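Local atomic coordinates of iron transport multicopper oxidase FET3 (Saccharomyces cerevisiae, PDB entry 1ZPU), a protein that oxidises ferrous to ferric iron at the yeast cell surface, using four copper ions and molecular oxygen, so that the iron permease FTR1 can import it. Residues Asp207-Val212 and Val224-Tyr229; Thr403-Arg408 and Asn425-Pro430. All blocks are in the same frame, centred on the assembly; numbering follows the deposited sequence.

Contact 1: residues Asp207-Val212 and Val224-Tyr229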
loop_
_atom_site.group_PDB
_atom_site.type_symbol
_atom_site.label_atom_id
_atom_site.label_comp_id
_atom_site.label_asym_id
_atom_site.label_seq_id
_atom_site.Cartn_x
_atom_site.Cartn_y
_atom_site.Cartn_z
ATOM N N ASP A 207 26.433 -2.265 12.721
ATOM C CA ASP A 207 27.133 -3.511 13.074
ATOM C C ASP A 207 26.268 -4.752 13.280
ATOM O O ASP A 207 26.696 -5.691 13.950
ATOM C CB ASP A 207 28.013 -3.306 14.306
ATOM C CG ASP A 207 29.280 -2.582 13.979
ATOM O OD1 ASP A 207 29.463 -1.427 14.452
ATOM O OD2 ASP A 207 30.083 -3.173 13.222
ATOM N N HIS A 208 25.061 -4.762 12.721
ATOM C CA HIS A 208 24.205 -5.939 12.787
ATOM C C HIS A 208 23.689 -6.294 11.407
ATOM O O HIS A 208 23.061 -5.480 10.739
ATOM C CB HIS A 208 22.998 -5.703 13.697
ATOM C CG HIS A 208 23.316 -5.650 15.160
ATOM N ND1 HIS A 208 24.021 -4.617 15.736
ATOM C CD2 HIS A 208 22.967 -6.475 16.174
ATOM C CE1 HIS A 208 24.124 -4.825 17.035
ATOM N NE2 HIS A 208 23.498 -5.950 17.325
ATOM N N GLU A 209 23.932 -7.523 10.984
ATOM C CA GLU A 209 23.353 -8.023 9.745
ATOM C C GLU A 209 21.880 -8.347 9.933
ATOM O O GLU A 209 21.424 -8.586 11.055
ATOM C CB GLU A 209 24.109 -9.264 9.269
ATOM C CG GLU A 209 25.290 -8.925 8.381
ATOM C CD GLU A 209 26.222 -10.094 8.134
ATOM O OE1 GLU A 209 25.898 -11.233 8.551
ATOM O OE2 GLU A 209 27.286 -9.863 7.518
ATOM N N MET A 210 21.146 -8.354 8.822
ATOM C CA MET A 210 19.720 -8.685 8.824
ATOM C C MET A 210 19.430 -9.834 7.882
ATOM O O MET A 210 19.857 -9.820 6.723
ATOM C CB MET A 210 18.893 -7.481 8.419
ATOM C CG MET A 210 19.010 -6.347 9.373
ATOM S SD MET A 210 18.027 -4.945 8.885
ATOM C CE MET A 210 18.727 -4.500 7.300
ATOM N N THR A 211 18.714 -10.835 8.389
ATOM C CA THR A 211 18.362 -12.001 7.583
ATOM C C THR A 211 16.905 -11.929 7.180
ATOM O O THR A 211 16.009 -12.121 8.002
ATOM C CB THR A 211 18.607 -13.303 8.328
ATOM O OG1 THR A 211 19.906 -13.255 8.935
ATOM C CG2 THR A 211 18.533 -14.476 7.358
ATOM N N VAL A 212 16.668 -11.642 5.907
ATOM C CA VAL A 212 15.306 -11.457 5.421
ATOM C C VAL A 212 14.629 -12.814 5.349
ATOM O O VAL A 212 15.151 -13.740 4.733
ATOM C CB VAL A 212 15.258 -10.668 4.077
ATOM C CG1 VAL A 212 13.862 -10.577 3.545
ATOM C CG2 VAL A 212 15.788 -9.276 4.285
ATOM N N VAL A 224 20.822 -12.660 3.695
ATOM C CA VAL A 224 21.532 -11.741 4.580
ATOM C C VAL A 224 21.888 -10.424 3.872
ATOM O O VAL A 224 22.393 -10.432 2.760
ATOM C CB VAL A 224 22.807 -12.415 5.154
ATOM C CG1 VAL A 224 23.563 -11.462 6.044
ATOM C CG2 VAL A 224 22.441 -13.661 5.932
ATOM N N THR A 225 21.609 -9.300 4.524
ATOM C CA THR A 225 21.996 -7.966 4.029
ATOM C C THR A 225 22.433 -7.040 5.156
ATOM O O THR A 225 22.185 -7.297 6.340
ATOM C CB THR A 225 20.812 -7.174 3.380
ATOM O OG1 THR A 225 19.737 -8.056 3.021
ATOM C CG2 THR A 225 21.296 -6.342 2.154
ATOM N N ASP A 226 23.034 -5.925 4.764
ATOM C CA ASP A 226 23.351 -4.861 5.682
ATOM C C ASP A 226 22.310 -3.768 5.591
ATOM O O ASP A 226 22.184 -2.970 6.510
ATOM C CB ASP A 226 24.708 -4.275 5.340
ATOM C CG ASP A 226 25.824 -5.286 5.477
ATOM O OD1 ASP A 226 26.837 -5.155 4.750
ATOM O OD2 ASP A 226 25.684 -6.216 6.310
ATOM N N MET A 227 21.561 -3.725 4.493
ATOM C CA MET A 227 20.659 -2.603 4.242
ATOM C C MET A 227 19.387 -2.974 3.452
ATOM O O MET A 227 19.429 -3.779 2.514
ATOM C CB MET A 227 21.427 -1.487 3.529
ATOM C CG MET A 227 20.694 -0.160 3.513
ATOM S SD MET A 227 21.598 1.177 2.722
ATOM C CE MET A 227 23.067 1.248 3.731
ATOM N N LEU A 228 18.257 -2.385 3.828
ATOM C CA LEU A 228 17.015 -2.569 3.055
ATOM C C LEU A 228 16.551 -1.276 2.427
ATOM O O LEU A 228 16.738 -0.215 2.999
ATOM C CB LEU A 228 15.886 -3.115 3.922
ATOM C CG LEU A 228 16.075 -4.438 4.657
ATOM C CD1 LEU A 228 14.957 -4.642 5.664
ATOM C CD2 LEU A 228 16.155 -5.611 3.684
ATOM N N TYR A 229 15.954 -1.373 1.244
ATOM C CA TYR A 229 15.197 -0.269 0.665
ATOM C C TYR A 229 13.709 -0.643 0.764
ATOM O O TYR A 229 13.256 -1.563 0.098
ATOM C CB TYR A 229 15.626 -0.025 -0.785
ATOM C CG TYR A 229 14.934 1.136 -1.482
ATOM C CD1 TYR A 229 15.405 2.448 -1.355
ATOM C CD2 TYR A 229 13.804 0.920 -2.266
ATOM C CE1 TYR A 229 14.759 3.513 -1.983
ATOM C CE2 TYR A 229 13.155 1.971 -2.897
ATOM C CZ TYR A 229 13.635 3.260 -2.760
ATOM O OH TYR A 229 12.961 4.274 -3.412
#
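M210 sets its CG beside the backbone N (chi1 -63°), runs straight through chi2 and bends at chi3 (-61°), and that last turn brings CE to L228, 3.7 Å from its CG. The setting is the open end of an antiparallel beta hairpin, strands 210-215 and 218-225, in the second cupredoxin-like domain of this multicopper oxidase. M210 and T225 form a hydrogen-bonded pair: M210 N gives to T225 O at 2.9 Å, nearly along the C=O axis, while T225 N returns a bond to M210 O in the plane of that carbonyl. M210 O also receives the CA-H of V224, 3.3 Å from its CA, so two donors share one oxygen.

Beyond T225 the chain leaves the hairpin and enters strand 228-230 of the other sheet, where L228 bonds through its backbone to F203. The methionine thus reaches from one sheet to the other, and V212 adds a second apolar touch, its CG2 lying 3.7 Å from L228 CD2. V238 and F203 border the methionine as well.

The outer side has another character. E209 and D226 lie side by side and point the same way, their carboxylate planes 24° apart; E209 OE2 and D226 OD2 are 4.2 Å apart, near enough that they would probably disfavour each other's charge. The glutamate's CG rests 3.4 Å from D226 OD2, while V224 CG1 packs against its carboxylate, 3.4 Å from E209 OE1.

Contact 2: residues Thr403-Arg408 and Asn425-Pro430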
loop_
_atom_site.group_PDB
_atom_site.type_symbol
_atom_site.label_atom_id
_atom_site.label_comp_id
_atom_site.label_asym_id
_atom_site.label_seq_id
_atom_site.Cartn_x
_atom_site.Cartn_y
_atom_site.Cartn_z
ATOM N N THR A 403 6.819 -11.351 -9.628
ATOM C CA THR A 403 7.625 -10.317 -10.256
ATOM C C THR A 403 8.587 -10.975 -11.216
ATOM O O THR A 403 9.564 -11.599 -10.793
ATOM C CB THR A 403 8.447 -9.543 -9.218
ATOM O OG1 THR A 403 7.583 -9.041 -8.190
ATOM C CG2 THR A 403 9.157 -8.378 -9.874
ATOM N N ILE A 404 8.325 -10.838 -12.509
ATOM C CA ILE A 404 9.138 -11.539 -13.512
ATOM C C ILE A 404 10.157 -10.643 -14.236
ATOM O O ILE A 404 11.164 -11.136 -14.755
ATOM C CB ILE A 404 8.274 -12.333 -14.511
ATOM C CG1 ILE A 404 7.485 -11.391 -15.409
ATOM C CG2 ILE A 404 7.329 -13.270 -13.769
ATOM C CD1 ILE A 404 7.024 -12.044 -16.661
ATOM N N GLN A 405 9.887 -9.338 -14.278
ATOM C CA GLN A 405 10.881 -8.338 -14.705
ATOM C C GLN A 405 10.687 -7.016 -13.981
ATOM O O GLN A 405 9.560 -6.562 -13.789
ATOM C CB GLN A 405 10.869 -8.095 -16.224
ATOM C CG GLN A 405 11.758 -6.911 -16.647
ATOM C CD GLN A 405 12.114 -6.885 -18.126
ATOM O OE1 GLN A 405 12.661 -7.851 -18.673
ATOM N NE2 GLN A 405 11.836 -5.759 -18.772
ATOM N N ARG A 406 11.800 -6.414 -13.573
ATOM C CA ARG A 406 11.808 -5.068 -13.041
ATOM C C ARG A 406 13.112 -4.390 -13.448
ATOM O O ARG A 406 14.134 -4.519 -12.767
ATOM C CB ARG A 406 11.671 -5.084 -11.525
ATOM C CG ARG A 406 11.640 -3.683 -10.950
ATOM C CD ARG A 406 12.598 -3.569 -9.809
ATOM N NE ARG A 406 11.850 -3.421 -8.586
ATOM C CZ ARG A 406 12.188 -3.945 -7.418
ATOM N NH1 ARG A 406 13.288 -4.681 -7.305
ATOM N NH2 ARG A 406 11.398 -3.726 -6.357
ATOM N N ASP A 407 13.063 -3.657 -14.555
ATOM C CA ASP A 407 14.266 -3.140 -15.208
ATOM C C ASP A 407 15.023 -2.108 -14.341
ATOM O O ASP A 407 14.481 -1.600 -13.353
ATOM C CB ASP A 407 13.895 -2.586 -16.596
ATOM C CG ASP A 407 15.037 -2.671 -17.605
ATOM O OD1 ASP A 407 16.167 -3.066 -17.246
ATOM O OD2 ASP A 407 14.800 -2.328 -18.784
ATOM N N ARG A 408 16.271 -1.827 -14.721
ATOM C CA ARG A 408 17.174 -0.909 -14.011
ATOM C C ARG A 408 16.708 0.542 -14.078
ATOM O O ARG A 408 15.807 0.873 -14.848
ATOM C CB ARG A 408 18.584 -0.991 -14.609
ATOM C CG ARG A 408 18.719 -0.366 -16.008
ATOM C CD ARG A 408 20.124 -0.496 -16.549
ATOM N NE ARG A 408 20.284 0.053 -17.896
ATOM C CZ ARG A 408 20.569 1.326 -18.180
ATOM N NH1 ARG A 408 20.703 2.226 -17.221
ATOM N NH2 ARG A 408 20.709 1.710 -19.443
ATOM N N ASN A 425 12.111 -8.484 -26.799
ATOM C CA ASN A 425 13.477 -8.166 -26.407
ATOM C C ASN A 425 13.602 -7.901 -24.913
ATOM O O ASN A 425 13.371 -6.784 -24.466
ATOM C CB ASN A 425 13.919 -6.921 -27.186
ATOM C CG ASN A 425 15.346 -6.508 -26.887
ATOM O OD1 ASN A 425 16.270 -7.356 -26.948
ATOM N ND2 ASN A 425 15.535 -5.183 -26.573
ATOM N N HIS A 426 13.968 -8.924 -24.147
ATOM C CA HIS A 426 14.052 -8.817 -22.691
ATOM C C HIS A 426 14.940 -9.928 -22.133
ATOM O O HIS A 426 15.045 -10.991 -22.744
ATOM C CB HIS A 426 12.647 -8.906 -22.072
ATOM C CG HIS A 426 11.950 -10.205 -22.339
ATOM N ND1 HIS A 426 12.238 -11.362 -21.644
ATOM C CD2 HIS A 426 10.990 -10.536 -23.235
ATOM C CE1 HIS A 426 11.486 -12.347 -22.100
ATOM N NE2 HIS A 426 10.721 -11.872 -23.066
ATOM N N PRO A 427 15.570 -9.694 -20.965
ATOM C CA PRO A 427 16.311 -10.769 -20.288
ATOM C C PRO A 427 15.398 -11.967 -19.996
ATOM O O PRO A 427 14.185 -11.787 -19.863
ATOM C CB PRO A 427 16.742 -10.113 -18.969
ATOM C CG PRO A 427 16.685 -8.619 -19.221
ATOM C CD PRO A 427 15.605 -8.416 -20.215
ATOM N N ALA A 428 15.964 -13.172 -19.906
ATOM C CA ALA A 428 15.185 -14.343 -19.505
ATOM C C ALA A 428 14.558 -14.110 -18.118
ATOM O O ALA A 428 15.240 -13.673 -17.191
ATOM C CB ALA A 428 16.057 -15.573 -19.495
ATOM N N PHE A 429 13.256 -14.371 -18.002
ATOM C CA PHE A 429 12.547 -14.279 -16.727
ATOM C C PHE A 429 13.045 -15.369 -15.766
ATOM O O PHE A 429 13.553 -16.401 -16.221
ATOM C CB PHE A 429 11.036 -14.456 -16.924
ATOM C CG PHE A 429 10.404 -13.490 -17.894
ATOM C CD1 PHE A 429 9.604 -13.965 -18.934
ATOM C CD2 PHE A 429 10.561 -12.113 -17.749
ATOM C CE1 PHE A 429 8.993 -13.085 -19.830
ATOM C CE2 PHE A 429 9.953 -11.221 -18.642
ATOM C CZ PHE A 429 9.168 -11.706 -19.681
ATOM N N PRO A 430 12.890 -15.156 -14.438
ATOM C CA PRO A 430 13.240 -16.198 -13.462
ATOM C C PRO A 430 12.341 -17.427 -13.581
ATOM O O PRO A 430 11.179 -17.307 -13.989
ATOM C CB PRO A 430 12.991 -15.516 -12.115
ATOM C CG PRO A 430 12.043 -14.418 -12.413
ATOM C CD PRO A 430 12.387 -13.938 -13.778
#
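I404 lays its terminal methyl over one face of the F429 ring, with CD1 3.5 Å from the ring centroid and 7° off the normal, a nearly central CH-pi contact. The isoleucine turns CG1 between its backbone N and carbonyl carbon (chi1 69°), and the extended chain then carries CD1 over the ring. On the opposite face sits H426, whose CE1 lies 3.3 Å above the phenylalanine plane but displaced toward the rim; the ring is therefore sandwiched, while Q405 CB meets its edge. An alanine in place of F429 would probably open a gap between I404 and H426 and take from the imidazole one of its two aromatic neighbours, F421 being the other.

I404 and Q405 form a classic beta bulge opposite V448, in the third cupredoxin-like domain, and the loop leading to strand 434-436 packs against it. I404 O also approaches P430 CD (3.2 Å), so the contact runs on past the ring.

Toward R408 and N425 the two segments draw apart and the contact thins. Here Q405 OE1 meets only carbon across the contact, P427 CD at 3.4 Å and H426 CB at 3.6 Å, whereas its NE2 bonds to N446. H426 ND1 in turn gives a straight 2.7 Å bond to P427 O, which restrains the imidazole. The chemistry implies a loop held to the strand by apolar and CH-pi packing, while the polar groups bond elsewhere: H426 within its own loop, Q405 to N446.

Contacts 1 and 2 illustrate how one cupredoxin-like plan serves different attachments: contact 1 closes a hairpin in the second domain, contact 2 seats a long loop on an edge-proximal strand in the third. Their centres are 25 Å apart and their nearest atoms about 7 Å, without touching. Y440 links their surroundings, meeting Y229 of contact 1 edge-to-face and R406 of contact 2 through a cation-pi interaction. R406 also forms salt bridges to D298 and D299, beyond L297, which borders contact 1. Of the copper ligands, H395 of the type 2 site lies nearby: its side chain is about 11 Å from that of T403 in contact 2; contact 1 stands away from the annotated sites.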